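Local atomic coordinates of chitin elicitor-binding protein (Oryza sativa subsp. japonica, PDB entry 5JCE), a protein that binds chitin oligosaccharide elicitors at the rice cell surface and helps to pass on the signal for defence responses against fungi. Residues Leu48-Leu53 with Tyr217-Gly222; Ile84-Pro89 with Ser125-Ile130; Asn143-Ala148 with Leu211-Thr216. All blocks are in the same frame, centred on the assembly; numbering follows the deposited sequence.

Interaction 1. Residues Leu48-Leu53 with Tyr217-Gly222; sequences LPDGTL and YGFTAG
Tyr-217 on strand 217-220 bridges to the loop 48-53 through its side chain, because the backbones stay well apart, 9.1 Å between the CA atoms of Leu-48 and Tyr-217 where they come nearest. The loop folds into a type II turn from Pro-49 to Thr-52, in which Thr-52 grips the carbonyl O of Pro-49 twice, through N and through OG1, both from the same face of the carbonyl plane. Just ahead of this turn, Tyr-217 OH donates a hydrogen bond to Leu-48 O at 2.8 Å; that oxygen lies at the edge of the phenol ring, in its plane. The Asp-50 side chain points against Tyr-217, OD1 coming obliquely to the ring, 3.2 Å from Tyr-217 CZ, with the carboxylate and ring planes only 14° apart. Its other oxygen, OD2, comes obliquely to Phe-219 CZ at 3.7 Å, where carboxylate and ring stand 72° to each other. OD2 also forms a salt bridge with Arg-226 of the adjacent strand 225-228, and the same arginine makes a cation-pi contact with Tyr-217. One phenol hydrogen bond and one salt bridge make this surface link between the loop after helix 39-45 and the edge of the three-stranded sheet largely polar.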
loop_
_atom_site.group_PDB
_atom_site.type_symbol
_atom_site.label_atom_id
_atom_site.label_comp_id
_atom_site.label_asym_id
_atom_site.label_seq_id
_atom_site.Cartn_x
_atom_site.Cartn_y
_atom_site.Cartn_z
ATOM N N LEU A 48 -1.435 13.016 -5.461
ATOM C CA LEU A 48 -1.275 13.930 -6.581
ATOM C C LEU A 48 -2.644 14.042 -7.229
ATOM O O LEU A 48 -3.495 13.197 -6.981
ATOM C CB LEU A 48 -0.210 13.442 -7.561
ATOM C CG LEU A 48 1.199 13.944 -7.251
ATOM C CD1 LEU A 48 1.780 13.181 -6.074
ATOM C CD2 LEU A 48 2.099 13.813 -8.469
ATOM N N PRO A 49 -2.879 15.100 -8.022
ATOM C CA PRO A 49 -4.218 15.284 -8.590
ATOM C C PRO A 49 -4.527 14.263 -9.698
ATOM O O PRO A 49 -3.620 13.795 -10.387
ATOM C CB PRO A 49 -4.166 16.708 -9.163
ATOM C CG PRO A 49 -2.973 17.358 -8.517
ATOM C CD PRO A 49 -1.998 16.238 -8.340
ATOM N N ASP A 50 -5.803 13.925 -9.847
ATOM C CA ASP A 50 -6.256 13.071 -10.932
ATOM C C ASP A 50 -5.890 13.650 -12.294
ATOM O O ASP A 50 -6.104 14.825 -12.532
ATOM C CB ASP A 50 -7.765 12.862 -10.836
ATOM C CG ASP A 50 -8.168 12.189 -9.536
ATOM O OD1 ASP A 50 -7.830 12.733 -8.467
ATOM O OD2 ASP A 50 -8.795 11.113 -9.571
ATOM N N GLY A 51 -5.336 12.825 -13.186
ATOM C CA GLY A 51 -4.973 13.295 -14.511
ATOM C C GLY A 51 -3.589 13.927 -14.626
ATOM O O GLY A 51 -3.196 14.376 -15.703
ATOM N N THR A 52 -2.864 13.993 -13.514
ATOM C CA THR A 52 -1.442 14.276 -13.552
ATOM C C THR A 52 -0.746 13.261 -14.456
ATOM O O THR A 52 -1.065 12.069 -14.420
ATOM C CB THR A 52 -0.826 14.213 -12.150
ATOM O OG1 THR A 52 -1.492 15.152 -11.298
ATOM C CG2 THR A 52 0.655 14.535 -12.208
ATOM N N LEU A 53 0.197 13.733 -15.269
ATOM C CA LEU A 53 0.911 12.877 -16.213
ATOM C C LEU A 53 2.064 12.137 -15.537
ATOM O O LEU A 53 2.497 12.484 -14.425
ATOM C CB LEU A 53 1.453 13.701 -17.370
ATOM C CG LEU A 53 0.474 14.647 -18.078
ATOM C CD1 LEU A 53 1.216 15.573 -19.059
ATOM C CD2 LEU A 53 -0.652 13.883 -18.765
ATOM N N TYR A 217 -5.942 8.480 -2.377
ATOM C CA TYR A 217 -7.094 7.915 -3.044
ATOM C C TYR A 217 -6.625 6.789 -3.932
ATOM O O TYR A 217 -5.433 6.620 -4.116
ATOM C CB TYR A 217 -7.869 8.971 -3.838
ATOM C CG TYR A 217 -7.114 9.583 -4.986
ATOM C CD1 TYR A 217 -7.162 9.001 -6.250
ATOM C CD2 TYR A 217 -6.357 10.760 -4.812
ATOM C CE1 TYR A 217 -6.470 9.548 -7.311
ATOM C CE2 TYR A 217 -5.661 11.323 -5.872
ATOM C CZ TYR A 217 -5.732 10.701 -7.126
ATOM O OH TYR A 217 -5.066 11.208 -8.206
ATOM N N GLY A 218 -7.566 5.990 -4.436
ATOM C CA GLY A 218 -7.230 4.820 -5.234
ATOM C C GLY A 218 -8.379 4.431 -6.147
ATOM O O GLY A 218 -9.479 4.978 -6.042
ATOM N N PHE A 219 -8.118 3.487 -7.047
ATOM C CA PHE A 219 -9.137 2.981 -7.962
ATOM C C PHE A 219 -9.354 1.484 -7.756
ATOM O O PHE A 219 -8.413 0.744 -7.451
ATOM C CB PHE A 219 -8.742 3.278 -9.413
ATOM C CG PHE A 219 -8.632 4.749 -9.719
ATOM C CD1 PHE A 219 -9.746 5.470 -10.140
ATOM C CD2 PHE A 219 -7.420 5.421 -9.565
ATOM C CE1 PHE A 219 -9.657 6.837 -10.421
ATOM C CE2 PHE A 219 -7.330 6.794 -9.833
ATOM C CZ PHE A 219 -8.455 7.497 -10.264
ATOM N N THR A 220 -10.595 1.035 -7.927
ATOM C CA THR A 220 -10.888 -0.385 -7.784
ATOM C C THR A 220 -11.982 -0.849 -8.764
ATOM O O THR A 220 -12.567 -0.033 -9.485
ATOM C CB THR A 220 -11.286 -0.701 -6.330
ATOM O OG1 THR A 220 -11.224 -2.116 -6.089
ATOM C CG2 THR A 220 -12.673 -0.140 -6.007
ATOM N N ALA A 221 -12.216 -2.161 -8.811
ATOM C CA ALA A 221 -13.251 -2.771 -9.658
ATOM C C ALA A 221 -13.037 -2.511 -11.149
ATOM O O ALA A 221 -13.916 -1.973 -11.830
ATOM C CB ALA A 221 -14.637 -2.289 -9.239
ATOM N N GLY A 222 -11.873 -2.918 -11.647
ATOM C CA GLY A 222 -11.521 -2.697 -13.036
ATOM C C GLY A 222 -11.558 -1.220 -13.382
ATOM O O GLY A 222 -12.042 -0.845 -14.443
#

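Interaction 2. Residues Ile84-Pro89 with Ser125-Ile130; sequences IYVVQP and SQTLWI. With NAG (2-acetamido-2-deoxy-beta-D-glucopyranose), chain C; NAG (2-acetamido-2-deoxy-beta-D-glucopyranose), chain B.
Thr-127 packs between Ile-84 and Val-86 of the partner strand and turns its hydroxyl out of the two-stranded sheet to the junction of two sugar rings. OG1 lies 2.6 Å from O3 of the chain B NAG, a hydrogen bond in which either could be the donor, and 3.0 Å from O5 of the chain C NAG. A chi1 of 60° sets OG1 between the backbone N and the carbonyl carbon, and leaves Thr-127 CG2 lying alongside Val-86 CG2, both side chains pointing the same way. Ile-84 crosses the threonine obliquely, its CG2 3.9 Å from Thr-127 CB, while its CD1 approaches O6 of the chain C sugar. Beyond the threonine, the backbone of Trp-129 borders C6 of that sugar, and its N donates to Asn-114 OD1, which is also bonded to NAG.

Underneath, strands 84-86 and 127-129 run antiparallel. Tyr-85 and Leu-128 form the hydrogen-bonded pair, Tyr-85 N to Leu-128 O at 2.8 Å and 166°, and Leu-128 N back to Tyr-85 O. Past the strand ends, Val-87 N binds Gln-126 O and Val-87 O receives Ser-125 N. On the side of Tyr-85 and Leu-128 the side-chain contacts across the pair are apolar: Leu-128 CD1 packs 3.7 Å from Val-87 CG2 and reaches the Tyr-85 ring obliquely, and Tyr-85 CB rests 4.0 Å from Ile-130 CG1. Helix 93-100 covers this face through Leu-93 and Ile-96, and Asp-91 accepts the Tyr-85 hydroxyl. Two strands flanking helices 93-100 and 107-113 in sequence give the βααβ fold of a LysM domain, whose sheet face bearing Ile-84, Val-86 and Thr-127 here meets the sugars.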
loop_
_atom_site.group_PDB
_atom_site.type_symbol
_atom_site.label_atom_id
_atom_site.label_comp_id
_atom_site.label_asym_id
_atom_site.label_seq_id
_atom_site.Cartn_x
_atom_site.Cartn_y
_atom_site.Cartn_z
ATOM N N ILE A 84 9.935 -7.315 -9.819
ATOM C CA ILE A 84 10.841 -8.196 -10.510
ATOM C C ILE A 84 11.992 -7.394 -11.076
ATOM O O ILE A 84 11.805 -6.519 -11.917
ATOM C CB ILE A 84 10.140 -8.966 -11.639
ATOM C CG1 ILE A 84 9.202 -10.011 -11.030
ATOM C CG2 ILE A 84 11.173 -9.651 -12.513
ATOM C CD1 ILE A 84 8.292 -10.711 -12.038
ATOM N N TYR A 85 13.190 -7.714 -10.615
ATOM C CA TYR A 85 14.382 -7.031 -11.068
ATOM C C TYR A 85 15.144 -7.882 -12.087
ATOM O O TYR A 85 15.327 -9.078 -11.885
ATOM C CB TYR A 85 15.268 -6.692 -9.867
ATOM C CG TYR A 85 16.476 -5.892 -10.253
ATOM C CD1 TYR A 85 16.393 -4.525 -10.432
ATOM C CD2 TYR A 85 17.700 -6.510 -10.461
ATOM C CE1 TYR A 85 17.485 -3.794 -10.798
ATOM C CE2 TYR A 85 18.801 -5.781 -10.825
ATOM C CZ TYR A 85 18.687 -4.423 -10.993
ATOM O OH TYR A 85 19.783 -3.679 -11.363
ATOM N N VAL A 86 15.561 -7.257 -13.186
ATOM C CA VAL A 86 16.396 -7.897 -14.201
ATOM C C VAL A 86 17.859 -7.493 -14.043
ATOM O O VAL A 86 18.203 -6.312 -14.156
ATOM C CB VAL A 86 15.951 -7.533 -15.635
ATOM C CG1 VAL A 86 16.727 -8.369 -16.655
ATOM C CG2 VAL A 86 14.454 -7.727 -15.801
ATOM N N VAL A 87 18.717 -8.480 -13.807
ATOM C CA VAL A 87 20.125 -8.238 -13.519
ATOM C C VAL A 87 20.882 -7.619 -14.697
ATOM O O VAL A 87 20.815 -8.110 -15.824
ATOM C CB VAL A 87 20.809 -9.542 -13.105
ATOM C CG1 VAL A 87 22.316 -9.353 -12.993
ATOM C CG2 VAL A 87 20.204 -10.042 -11.801
ATOM N N GLN A 88 21.591 -6.527 -14.424
ATOM C CA GLN A 88 22.354 -5.819 -15.448
ATOM C C GLN A 88 23.807 -6.280 -15.400
ATOM O O GLN A 88 24.255 -6.768 -14.359
ATOM C CB GLN A 88 22.252 -4.300 -15.244
ATOM C CG GLN A 88 20.850 -3.734 -15.423
ATOM C CD GLN A 88 20.125 -4.317 -16.620
ATOM O OE1 GLN A 88 20.582 -4.202 -17.760
ATOM N NE2 GLN A 88 18.993 -4.969 -16.365
ATOM N N PRO A 89 24.535 -6.144 -16.530
ATOM C CA PRO A 89 25.932 -6.539 -16.741
ATOM C C PRO A 89 26.808 -6.795 -15.503
ATOM O O PRO A 89 27.391 -7.884 -15.452
ATOM C CB PRO A 89 26.460 -5.375 -17.566
ATOM C CG PRO A 89 25.248 -5.025 -18.462
ATOM C CD PRO A 89 23.996 -5.607 -17.791
ATOM N N SER A 125 20.662 -10.669 -17.063
ATOM C CA SER A 125 19.316 -10.939 -17.581
ATOM C C SER A 125 18.506 -11.903 -16.704
ATOM O O SER A 125 17.356 -12.224 -17.031
ATOM C CB SER A 125 19.377 -11.482 -19.015
ATOM O OG SER A 125 20.181 -10.660 -19.840
ATOM N N GLN A 126 19.090 -12.356 -15.597
ATOM C CA GLN A 126 18.360 -13.207 -14.663
ATOM C C GLN A 126 17.305 -12.373 -13.928
ATOM O O GLN A 126 17.544 -11.222 -13.566
ATOM C CB GLN A 126 19.313 -13.880 -13.672
ATOM C CG GLN A 126 18.641 -14.871 -12.732
ATOM C CD GLN A 126 19.583 -15.398 -11.654
ATOM O OE1 GLN A 126 20.804 -15.204 -11.715
ATOM N NE2 GLN A 126 19.010 -16.029 -10.632
ATOM N N THR A 127 16.127 -12.934 -13.716
ATOM C CA THR A 127 15.111 -12.167 -13.042
ATOM C C THR A 127 15.004 -12.588 -11.599
ATOM O O THR A 127 15.136 -13.766 -11.254
ATOM C CB THR A 127 13.742 -12.284 -13.715
ATOM O OG1 THR A 127 13.319 -13.654 -13.728
ATOM C CG2 THR A 127 13.812 -11.735 -15.129
ATOM N N LEU A 128 14.757 -11.581 -10.770
ATOM C CA LEU A 128 14.775 -11.693 -9.326
ATOM C C LEU A 128 13.504 -11.129 -8.769
ATOM O O LEU A 128 13.169 -9.968 -8.995
ATOM C CB LEU A 128 15.954 -10.930 -8.740
ATOM C CG LEU A 128 17.367 -11.364 -9.075
ATOM C CD1 LEU A 128 18.351 -10.317 -8.577
ATOM C CD2 LEU A 128 17.626 -12.721 -8.441
ATOM N N TRP A 129 12.782 -11.944 -8.037
ATOM C CA TRP A 129 11.735 -11.403 -7.212
ATOM C C TRP A 129 12.377 -10.638 -6.026
ATOM O O TRP A 129 13.308 -11.115 -5.390
ATOM C CB TRP A 129 10.821 -12.538 -6.764
ATOM C CG TRP A 129 9.955 -12.224 -5.623
ATOM C CD1 TRP A 129 9.317 -11.036 -5.358
ATOM C CD2 TRP A 129 9.607 -13.116 -4.575
ATOM N NE1 TRP A 129 8.596 -11.143 -4.189
ATOM C CE2 TRP A 129 8.756 -12.409 -3.688
ATOM C CE3 TRP A 129 9.933 -14.446 -4.289
ATOM C CZ2 TRP A 129 8.227 -12.997 -2.537
ATOM C CZ3 TRP A 129 9.411 -15.025 -3.142
ATOM C CH2 TRP A 129 8.571 -14.300 -2.275
ATOM N N ILE A 130 11.935 -9.431 -5.746
ATOM C CA ILE A 130 12.501 -8.686 -4.651
ATOM C C ILE A 130 11.421 -8.645 -3.636
ATOM O O ILE A 130 10.438 -8.014 -3.880
ATOM C CB ILE A 130 12.800 -7.249 -5.073
ATOM C CG1 ILE A 130 13.807 -7.221 -6.213
ATOM C CG2 ILE A 130 13.298 -6.434 -3.909
ATOM C CD1 ILE A 130 15.037 -8.039 -5.961
HETATM C C1 NAG C . 12.193 -16.853 -12.643
HETATM C C2 NAG C . 13.399 -17.362 -11.904
HETATM C C3 NAG C . 13.104 -17.382 -10.434
HETATM C C4 NAG C . 12.773 -15.984 -9.990
HETATM C C5 NAG C . 11.522 -15.593 -10.711
HETATM C C6 NAG C . 11.140 -14.177 -10.382
HETATM C C7 NAG C . 14.471 -18.821 -13.421
HETATM C C8 NAG C . 14.595 -20.183 -13.948
HETATM N N2 NAG C . 13.674 -18.662 -12.409
HETATM O O3 NAG C . 14.244 -17.822 -9.766
HETATM O O4 NAG C . 12.511 -15.936 -8.598
HETATM O O5 NAG C . 11.811 -15.627 -12.081
HETATM O O6 NAG C . 10.357 -13.696 -11.449
HETATM O O7 NAG C . 15.096 -17.939 -13.912
HETATM C C1 NAG B . 10.196 -17.153 -17.394
HETATM C C2 NAG B . 10.391 -15.727 -16.908
HETATM C C3 NAG B . 11.529 -15.614 -15.917
HETATM C C4 NAG B . 11.455 -16.700 -14.873
HETATM C C5 NAG B . 11.425 -18.018 -15.561
HETATM C C6 NAG B . 11.164 -19.089 -14.562
HETATM C C7 NAG B . 9.676 -13.955 -18.382
HETATM C C8 NAG B . 10.056 -12.947 -19.403
HETATM N N2 NAG B . 10.622 -14.797 -17.995
HETATM O O3 NAG B . 11.379 -14.360 -15.282
HETATM O O4 NAG B . 12.584 -16.683 -14.013
HETATM O O5 NAG B . 10.237 -18.018 -16.283
HETATM O O6 NAG B . 9.784 -19.300 -14.739
HETATM O O7 NAG B . 8.560 -14.010 -17.952
#

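Interaction 3. Residues Asn143-Ala148 with Leu211-Thr216; sequences NVMHLA and LLPDGT
Met-145 and Leu-211 meet where a strand of the central mixed sheet, 144-150, is crossed by the irregular segment that leads from strand 188-194 to strand 217-220 and ends in a type II turn, Pro-213 to Thr-216. Their CB atoms lie 4.2 Å apart. CG of Met-145 runs opposite the backbone N (chi1 -172°), and the chain then bends at chi2 (-145°) and again at chi3 (79°), a kinked course that carries SD across to the Pro-213 ring. The Met-145 side chain crosses Pro-213 obliquely, SD 4.1 Å from the proline CD. Leu-211 has its CG opposite the carbonyl carbon and is extended at chi2, which spreads the two methyls along the strand backbone: CD2 packs 4.4 Å from CB of Asn-143, and CD1 reaches toward the Val-144 carbonyl. The contact is thus carried by apolar side chains, most of them buried. Leu-193 of strand 188-194 packs against both Met-145 and Pro-213, so that the two side chains share a neighbour from the next strand, while Ala-16 of strand 12-20 touches Met-145 as well. Within the turn, Thr-216 OG1 donates to Pro-213 O at 2.9 Å and the corresponding backbone bond is weak. Back at the strand, the nearest approach of the two segments is that of the Leu-211 CD1 methyl to the carbonyl O of Val-144, at 3.5 Å.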
loop_
_atom_site.group_PDB
_atom_site.type_symbol
_atom_site.label_atom_id
_atom_site.label_comp_id
_atom_site.label_asym_id
_atom_site.label_seq_id
_atom_site.Cartn_x
_atom_site.Cartn_y
_atom_site.Cartn_z
ATOM N N ASN A 143 -8.071 -2.001 11.001
ATOM C CA ASN A 143 -7.290 -2.031 9.773
ATOM C C ASN A 143 -6.269 -0.902 9.685
ATOM O O ASN A 143 -6.522 0.230 10.101
ATOM C CB ASN A 143 -8.203 -1.950 8.559
ATOM C CG ASN A 143 -9.072 -3.156 8.408
ATOM O OD1 ASN A 143 -8.608 -4.293 8.511
ATOM N ND2 ASN A 143 -10.348 -2.924 8.163
ATOM N N VAL A 144 -5.114 -1.223 9.118
ATOM C CA VAL A 144 -4.067 -0.250 8.885
ATOM C C VAL A 144 -3.363 -0.583 7.587
ATOM O O VAL A 144 -3.479 -1.684 7.072
ATOM C CB VAL A 144 -3.032 -0.215 10.020
ATOM C CG1 VAL A 144 -3.613 0.457 11.245
ATOM C CG2 VAL A 144 -2.550 -1.629 10.343
ATOM N N MET A 145 -2.639 0.383 7.050
ATOM C CA MET A 145 -1.785 0.112 5.930
ATOM C C MET A 145 -0.367 0.200 6.399
ATOM O O MET A 145 0.107 1.289 6.641
ATOM C CB MET A 145 -2.016 1.100 4.806
ATOM C CG MET A 145 -1.277 0.712 3.541
ATOM S SD MET A 145 -0.738 2.193 2.715
ATOM C CE MET A 145 0.696 2.559 3.736
ATOM N N HIS A 146 0.314 -0.930 6.545
ATOM C CA HIS A 146 1.702 -0.880 6.974
ATOM C C HIS A 146 2.519 -0.189 5.914
ATOM O O HIS A 146 2.231 -0.309 4.740
ATOM C CB HIS A 146 2.246 -2.271 7.256
ATOM C CG HIS A 146 1.526 -2.966 8.359
ATOM N ND1 HIS A 146 1.967 -2.944 9.664
ATOM C CD2 HIS A 146 0.374 -3.678 8.358
ATOM C CE1 HIS A 146 1.123 -3.629 10.418
ATOM N NE2 HIS A 146 0.151 -4.089 9.648
ATOM N N LEU A 147 3.532 0.543 6.340
ATOM C CA LEU A 147 4.381 1.300 5.444
ATOM C C LEU A 147 5.788 1.077 5.924
ATOM O O LEU A 147 6.048 1.174 7.129
ATOM C CB LEU A 147 4.021 2.797 5.478
ATOM C CG LEU A 147 4.945 3.850 4.861
ATOM C CD1 LEU A 147 5.300 3.493 3.440
ATOM C CD2 LEU A 147 4.244 5.148 4.835
ATOM N N ALA A 148 6.697 0.766 5.012
ATOM C CA ALA A 148 8.087 0.533 5.392
ATOM C C ALA A 148 8.856 1.845 5.328
ATOM O O ALA A 148 8.939 2.481 4.276
ATOM C CB ALA A 148 8.729 -0.519 4.494
ATOM N N LEU A 211 -7.099 0.139 1.306
ATOM C CA LEU A 211 -6.602 0.637 2.574
ATOM C C LEU A 211 -5.917 1.941 2.246
ATOM O O LEU A 211 -4.806 1.949 1.725
ATOM C CB LEU A 211 -5.640 -0.351 3.243
ATOM C CG LEU A 211 -6.114 -1.800 3.424
ATOM C CD1 LEU A 211 -5.027 -2.629 4.085
ATOM C CD2 LEU A 211 -7.429 -1.899 4.209
ATOM N N LEU A 212 -6.616 3.041 2.510
ATOM C CA LEU A 212 -6.139 4.347 2.128
ATOM C C LEU A 212 -5.981 5.227 3.352
ATOM O O LEU A 212 -6.962 5.526 4.034
ATOM C CB LEU A 212 -7.099 4.977 1.115
ATOM C CG LEU A 212 -7.212 4.246 -0.232
ATOM C CD1 LEU A 212 -8.421 4.732 -1.000
ATOM C CD2 LEU A 212 -5.937 4.407 -1.079
ATOM N N PRO A 213 -4.739 5.631 3.657
ATOM C CA PRO A 213 -4.561 6.626 4.723
ATOM C C PRO A 213 -5.077 7.997 4.299
ATOM O O PRO A 213 -5.637 8.154 3.203
ATOM C CB PRO A 213 -3.047 6.648 4.945
ATOM C CG PRO A 213 -2.475 6.181 3.690
ATOM C CD PRO A 213 -3.459 5.191 3.094
ATOM N N ASP A 214 -4.891 8.987 5.159
ATOM C CA ASP A 214 -5.486 10.282 4.919
ATOM C C ASP A 214 -4.863 10.991 3.724
ATOM O O ASP A 214 -3.659 10.910 3.495
ATOM C CB ASP A 214 -5.367 11.157 6.167
ATOM C CG ASP A 214 -5.868 12.566 5.927
ATOM O OD1 ASP A 214 -7.107 12.759 5.857
ATOM O OD2 ASP A 214 -5.011 13.463 5.751
ATOM N N GLY A 215 -5.697 11.687 2.963
ATOM C CA GLY A 215 -5.211 12.491 1.865
ATOM C C GLY A 215 -4.956 11.707 0.599
ATOM O O GLY A 215 -4.657 12.300 -0.432
ATOM N N THR A 216 -5.082 10.384 0.657
ATOM C CA THR A 216 -4.808 9.565 -0.530
ATOM C C THR A 216 -6.082 9.071 -1.201
ATOM O O THR A 216 -7.177 9.236 -0.677
ATOM C CB THR A 216 -3.937 8.357 -0.196
ATOM O OG1 THR A 216 -4.677 7.436 0.615
ATOM C CG2 THR A 216 -2.684 8.804 0.546
#

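In the fold
Along the chain, interaction 2 closes before interaction 3 opens, and both fall between the two segments of interaction 1. Interactions 1 and 3 are neighbours, their centres 16 Å apart: residues 211-216 run straight into strand 217-220, and Leu-212 packs against Tyr-217 and Gly-218. Through them one continuous segment contacts strand 144-150 of the central mixed sheet and then the loop after helix 39-45, joining the three-stranded sheet 217-240 to the body of the protein. Interaction 2 stands apart, its centre 29 Å from each of the others, in the small two-stranded sheet of a LysM domain. The two sugars at Thr-127 therefore lie well away from the two joining contacts.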